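Local coordinates for protein glutathione S-transferase (Bombyx mori, PDB 5ZFG) that metabolises the insecticide diazinon and probably acts as a glutathione transferase, joining glutathione to electrophilic compounds, at residues Leu84-Pro89 with His155-Asp160; Cys100-Ser105 with Phe161-Ser166. All coordinates share one frame; numbering follows the deposited sequence.

Overall arrangement
The two contacts follow the same two chain regions from loop into helix. Residues 84-89 lead into helix 89-114, which carries 100-105, and the loop 155-160 runs directly into helix 160-172, which carries 161-166, so along the chain the segments of interactions 1 and 2 alternate. Their centres lie about 14 Å apart. Interaction 1 joins the linker after helix 67-78 to the loop ahead of helix 160-172; interaction 2 lies nearer the centre of the chain, where the two helices pack. The ring of F161 bridges them, its CZ reaching L84 CD1 at 4.2 Å. Together they contact helix 160-172, in the helical C-terminal domain, at its start and along its side.

Interaction 1. Residues Leu84-Pro89 with His155-Asp160; sequences LYPQDP and HLTIAD
L84 and I158 form the tight part of this contact, joined by backbone and side chain alike. The amide of I158 donates to L84 O (N to O 2.8 Å, 155° at the hydrogen), with the donor in the carbonyl plane. Beside this bond L84 CG rests on I158 CG2 at 3.9 Å, while L84 CD1 reaches L156 CD2 at 4.0 Å. Branched aliphatic residues suit this buried place because each offers methyls to two neighbours. I158 CG1 stands between N and carbonyl carbon (chi1 57°), which carries CD1 over one face of the Y85 ring, 4.0 Å from the centroid, a CH-pi contact; the Y85 hydroxyl hydrogen-bonds to N96. The looser side is partly exposed: P86 CG only grazes the edge of the H155 ring. With an alanine in place of L84, a gap would probably open beside L156 and I158, whose methyls would lose their partner. The receiving loop is firmly shaped, since T157 N donates to D160 OD2 (2.9 Å) and A159 N returns a weak bond to T157 OG1. With L156 CD2 packed 3.7 Å from F161 CZ, this is the capping box and hydrophobic staple known from the GST fold, opening helix 160-172.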
loop_
_atom_site.group_PDB
_atom_site.type_symbol
_atom_site.label_atom_id
_atom_site.label_comp_id
_atom_site.label_asym_id
_atom_site.label_seq_id
_atom_site.Cartn_x
_atom_site.Cartn_y
_atom_site.Cartn_z
ATOM N N LEU B 84 -6.067 16.086 -8.313
ATOM C CA LEU B 84 -5.801 15.432 -7.035
ATOM C C LEU B 84 -5.328 13.989 -7.232
ATOM O O LEU B 84 -4.706 13.424 -6.329
ATOM C CB LEU B 84 -7.055 15.462 -6.157
ATOM C CG LEU B 84 -6.947 15.352 -4.638
ATOM C CD1 LEU B 84 -6.191 16.517 -4.019
ATOM C CD2 LEU B 84 -8.322 15.271 -4.022
ATOM N N TYR B 85 -5.603 13.389 -8.392
ATOM C CA TYR B 85 -5.078 12.061 -8.736
ATOM C C TYR B 85 -4.836 12.033 -10.238
ATOM O O TYR B 85 -5.684 11.572 -11.015
ATOM C CB TYR B 85 -6.044 10.950 -8.311
ATOM C CG TYR B 85 -5.471 9.530 -8.288
ATOM C CD1 TYR B 85 -4.108 9.295 -8.123
ATOM C CD2 TYR B 85 -6.317 8.433 -8.428
ATOM C CE1 TYR B 85 -3.589 7.988 -8.101
ATOM C CE2 TYR B 85 -5.828 7.128 -8.383
ATOM C CZ TYR B 85 -4.459 6.906 -8.229
ATOM O OH TYR B 85 -4.005 5.597 -8.209
ATOM N N PRO B 86 -3.681 12.521 -10.684
ATOM C CA PRO B 86 -3.436 12.656 -12.124
ATOM C C PRO B 86 -3.557 11.336 -12.868
ATOM O O PRO B 86 -3.262 10.263 -12.339
ATOM C CB PRO B 86 -2.001 13.190 -12.189
ATOM C CG PRO B 86 -1.748 13.810 -10.852
ATOM C CD PRO B 86 -2.540 12.990 -9.878
ATOM N N GLN B 87 -3.969 11.433 -14.130
ATOM C CA GLN B 87 -4.127 10.261 -14.978
ATOM C C GLN B 87 -2.867 9.921 -15.759
ATOM O O GLN B 87 -2.735 8.785 -16.217
ATOM C CB GLN B 87 -5.296 10.463 -15.949
ATOM C CG GLN B 87 -6.623 10.666 -15.243
ATOM C CD GLN B 87 -7.745 11.036 -16.193
ATOM O OE1 GLN B 87 -8.627 10.220 -16.473
ATOM N NE2 GLN B 87 -7.724 12.274 -16.688
ATOM N N ASP B 88 -1.948 10.868 -15.914
ATOM C CA ASP B 88 -0.701 10.581 -16.604
ATOM C C ASP B 88 0.031 9.468 -15.859
ATOM O O ASP B 88 0.239 9.586 -14.645
ATOM C CB ASP B 88 0.179 11.819 -16.663
ATOM C CG ASP B 88 1.576 11.503 -17.148
ATOM O OD1 ASP B 88 1.713 11.136 -18.344
ATOM O OD2 ASP B 88 2.529 11.600 -16.336
ATOM N N PRO B 89 0.456 8.400 -16.540
ATOM C CA PRO B 89 1.018 7.245 -15.808
ATOM C C PRO B 89 2.185 7.585 -14.900
ATOM O O PRO B 89 2.220 7.108 -13.758
ATOM C CB PRO B 89 1.415 6.291 -16.946
ATOM C CG PRO B 89 0.406 6.608 -18.030
ATOM C CD PRO B 89 0.271 8.105 -17.971
ATOM N N HIS B 155 1.226 20.589 -7.121
ATOM C CA HIS B 155 -0.123 20.817 -6.635
ATOM C C HIS B 155 -0.489 19.695 -5.672
ATOM O O HIS B 155 0.143 18.632 -5.658
ATOM C CB HIS B 155 -1.134 20.875 -7.787
ATOM C CG HIS B 155 -1.220 19.606 -8.570
ATOM N ND1 HIS B 155 -0.480 19.381 -9.709
ATOM C CD2 HIS B 155 -1.954 18.486 -8.371
ATOM C CE1 HIS B 155 -0.756 18.179 -10.182
ATOM N NE2 HIS B 155 -1.648 17.615 -9.387
ATOM N N LEU B 156 -1.528 19.950 -4.878
ATOM C CA LEU B 156 -2.024 18.968 -3.914
ATOM C C LEU B 156 -2.536 17.714 -4.618
ATOM O O LEU B 156 -3.203 17.795 -5.657
ATOM C CB LEU B 156 -3.146 19.588 -3.073
ATOM C CG LEU B 156 -3.610 18.816 -1.826
ATOM C CD1 LEU B 156 -2.599 18.930 -0.703
ATOM C CD2 LEU B 156 -4.996 19.250 -1.359
ATOM N N THR B 157 -2.196 16.538 -4.064
ATOM C CA THR B 157 -2.736 15.266 -4.545
ATOM C C THR B 157 -3.155 14.416 -3.347
ATOM O O THR B 157 -2.861 14.744 -2.195
ATOM C CB THR B 157 -1.731 14.477 -5.399
ATOM O OG1 THR B 157 -0.614 14.090 -4.594
ATOM C CG2 THR B 157 -1.229 15.291 -6.603
ATOM N N ILE B 158 -3.832 13.292 -3.620
ATOM C CA ILE B 158 -4.209 12.404 -2.518
ATOM C C ILE B 158 -2.984 11.865 -1.785
ATOM O O ILE B 158 -3.111 11.395 -0.657
ATOM C CB ILE B 158 -5.110 11.222 -2.969
ATOM C CG1 ILE B 158 -4.461 10.359 -4.063
ATOM C CG2 ILE B 158 -6.531 11.702 -3.367
ATOM C CD1 ILE B 158 -5.289 9.096 -4.398
ATOM N N ALA B 159 -1.798 11.902 -2.403
ATOM C CA ALA B 159 -0.596 11.462 -1.700
ATOM C C ALA B 159 -0.286 12.358 -0.506
ATOM O O ALA B 159 0.348 11.911 0.459
ATOM C CB ALA B 159 0.593 11.434 -2.664
ATOM N N ASP B 160 -0.742 13.613 -0.535
ATOM C CA ASP B 160 -0.407 14.533 0.544
ATOM C C ASP B 160 -1.114 14.183 1.851
ATOM O O ASP B 160 -0.507 14.281 2.919
ATOM C CB ASP B 160 -0.747 15.959 0.132
ATOM C CG ASP B 160 0.226 16.492 -0.870
ATOM O OD1 ASP B 160 1.381 16.746 -0.458
ATOM O OD2 ASP B 160 -0.142 16.595 -2.064
#

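Interaction 2. Residues Cys100-Ser105 with Phe161-Ser166; sequences CFNLSS and FPLINS
Buried helix-to-helix packing inside the all-helical C-terminal domain of the GST fold brings 100-105, on helix 89-114, against 161-166, on helix 160-172. The two segments run in broadly the same direction, 40° apart, with axes 9.5 Å from each other at closest approach. Polar and apolar groups meet in it side by side, and N102 is at the middle. N102 CA lies 6.1 Å from L163 CA, the nearest CA pair of the two segments. The CB bonds of N102, P162 and S166 all aim at the opposing helix; P162 and S166, one turn apart, receive the asparagine between them. With CG anti to the backbone N (chi1 -173°), N102 extends its amide across the interface, bringing CG to 3.6 Å from S166 OG and to 3.7 Å from P162 CB. Asparagine fits here because its short, flat amide can offer polar atoms to a serine while lying against apolar carbon. Serine matches it with a small hydroxyl, and the compact ring of proline supplies rigid hydrocarbon at the amide's flank. Helix 160-172 is also held elsewhere: N165 bonds to S16 and Q19 of helix 12-23, tying it to the N-terminal domain, and I164 packs on helix 181-193. Helix 89-114 faces the dimer partner as well, where S104 OG bonds to E66 of the second subunit. The apolar half of the interface belongs to L163, whose CD2 lies 3.8 Å from N102 CB. F101, whose ring also packs on V138 and L139 of helix 126-146, crosses L163 at about a right angle, and its CD2 comes to 4.1 Å from L163 CD2.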
loop_
_atom_site.group_PDB
_atom_site.type_symbol
_atom_site.label_atom_id
_atom_site.label_comp_id
_atom_site.label_asym_id
_atom_site.label_seq_id
_atom_site.Cartn_x
_atom_site.Cartn_y
_atom_site.Cartn_z
ATOM N N CYS B 100 2.055 4.282 -0.989
ATOM C CA CYS B 100 2.685 3.063 -0.490
ATOM C C CYS B 100 3.739 3.375 0.566
ATOM O O CYS B 100 3.840 2.676 1.581
ATOM C CB CYS B 100 3.327 2.290 -1.649
ATOM S SG CYS B 100 2.144 1.531 -2.785
ATOM N N PHE B 101 4.537 4.424 0.323
ATOM C CA PHE B 101 5.605 4.826 1.239
ATOM C C PHE B 101 5.035 5.226 2.594
ATOM O O PHE B 101 5.589 4.873 3.637
ATOM C CB PHE B 101 6.399 5.983 0.607
ATOM C CG PHE B 101 7.303 6.740 1.584
ATOM C CD1 PHE B 101 8.373 6.114 2.181
ATOM C CD2 PHE B 101 7.082 8.089 1.854
ATOM C CE1 PHE B 101 9.212 6.796 3.071
ATOM C CE2 PHE B 101 7.912 8.789 2.747
ATOM C CZ PHE B 101 8.978 8.134 3.350
ATOM N N ASN B 102 3.898 5.921 2.605
ATOM C CA ASN B 102 3.279 6.225 3.892
ATOM C C ASN B 102 2.836 4.960 4.610
ATOM O O ASN B 102 3.065 4.806 5.816
ATOM C CB ASN B 102 2.082 7.165 3.730
ATOM C CG ASN B 102 1.554 7.603 5.073
ATOM O OD1 ASN B 102 2.191 8.404 5.746
ATOM N ND2 ASN B 102 0.408 7.056 5.490
ATOM N N LEU B 103 2.197 4.046 3.887
ATOM C CA LEU B 103 1.672 2.828 4.497
ATOM C C LEU B 103 2.794 1.910 4.963
ATOM O O LEU B 103 2.730 1.352 6.069
ATOM C CB LEU B 103 0.777 2.094 3.493
ATOM C CG LEU B 103 0.253 0.690 3.856
ATOM C CD1 LEU B 103 -0.547 0.700 5.153
ATOM C CD2 LEU B 103 -0.612 0.131 2.735
ATOM N N SER B 104 3.829 1.755 4.136
ATOM C CA SER B 104 4.863 0.758 4.408
ATOM C C SER B 104 5.905 1.231 5.409
ATOM O O SER B 104 6.506 0.395 6.098
ATOM C CB SER B 104 5.586 0.374 3.120
ATOM O OG SER B 104 6.485 1.397 2.700
ATOM N N SER B 105 6.153 2.539 5.501
ATOM C CA SER B 105 7.341 3.033 6.191
ATOM C C SER B 105 7.085 4.279 7.037
ATOM O O SER B 105 7.341 4.296 8.246
ATOM C CB SER B 105 8.442 3.332 5.163
ATOM O OG SER B 105 8.610 2.244 4.262
ATOM N N PHE B 161 -2.389 13.792 1.789
ATOM C CA PHE B 161 -3.171 13.642 3.017
ATOM C C PHE B 161 -2.589 12.611 3.970
ATOM O O PHE B 161 -2.428 12.935 5.158
ATOM C CB PHE B 161 -4.644 13.325 2.711
ATOM C CG PHE B 161 -5.312 14.333 1.832
ATOM C CD1 PHE B 161 -5.262 15.691 2.136
ATOM C CD2 PHE B 161 -5.982 13.922 0.683
ATOM C CE1 PHE B 161 -5.864 16.627 1.291
ATOM C CE2 PHE B 161 -6.601 14.844 -0.157
ATOM C CZ PHE B 161 -6.536 16.203 0.151
ATOM N N PRO B 162 -2.247 11.381 3.550
ATOM C CA PRO B 162 -1.679 10.445 4.529
ATOM C C PRO B 162 -0.374 10.951 5.112
ATOM O O PRO B 162 -0.150 10.794 6.321
ATOM C CB PRO B 162 -1.513 9.141 3.716
ATOM C CG PRO B 162 -2.540 9.278 2.597
ATOM C CD PRO B 162 -2.466 10.731 2.248
ATOM N N LEU B 163 0.479 11.590 4.298
ATOM C CA LEU B 163 1.739 12.086 4.847
ATOM C C LEU B 163 1.504 13.265 5.786
ATOM O O LEU B 163 2.178 13.386 6.816
ATOM C CB LEU B 163 2.692 12.473 3.714
ATOM C CG LEU B 163 3.096 11.305 2.782
ATOM C CD1 LEU B 163 3.705 11.814 1.475
ATOM C CD2 LEU B 163 4.069 10.391 3.524
ATOM N N ILE B 164 0.536 14.129 5.457
ATOM C CA ILE B 164 0.214 15.244 6.351
ATOM C C ILE B 164 -0.215 14.713 7.712
ATOM O O ILE B 164 0.277 15.141 8.761
ATOM C CB ILE B 164 -0.883 16.137 5.740
ATOM C CG1 ILE B 164 -0.301 17.052 4.649
ATOM C CG2 ILE B 164 -1.572 16.932 6.873
ATOM C CD1 ILE B 164 0.631 18.131 5.188
ATOM N N ASN B 165 -1.128 13.746 7.710
ATOM C CA ASN B 165 -1.663 13.237 8.963
ATOM C C ASN B 165 -0.659 12.381 9.733
ATOM O O ASN B 165 -0.722 12.328 10.967
ATOM C CB ASN B 165 -2.957 12.492 8.668
ATOM C CG ASN B 165 -4.054 13.445 8.248
ATOM O OD1 ASN B 165 -4.331 14.415 8.967
ATOM N ND2 ASN B 165 -4.665 13.207 7.096
ATOM N N SER B 166 0.275 11.714 9.050
ATOM C CA SER B 166 1.385 11.099 9.775
ATOM C C SER B 166 2.229 12.172 10.469
ATOM O O SER B 166 2.565 12.054 11.654
ATOM C CB SER B 166 2.242 10.266 8.817
ATOM O OG SER B 166 1.501 9.174 8.275
#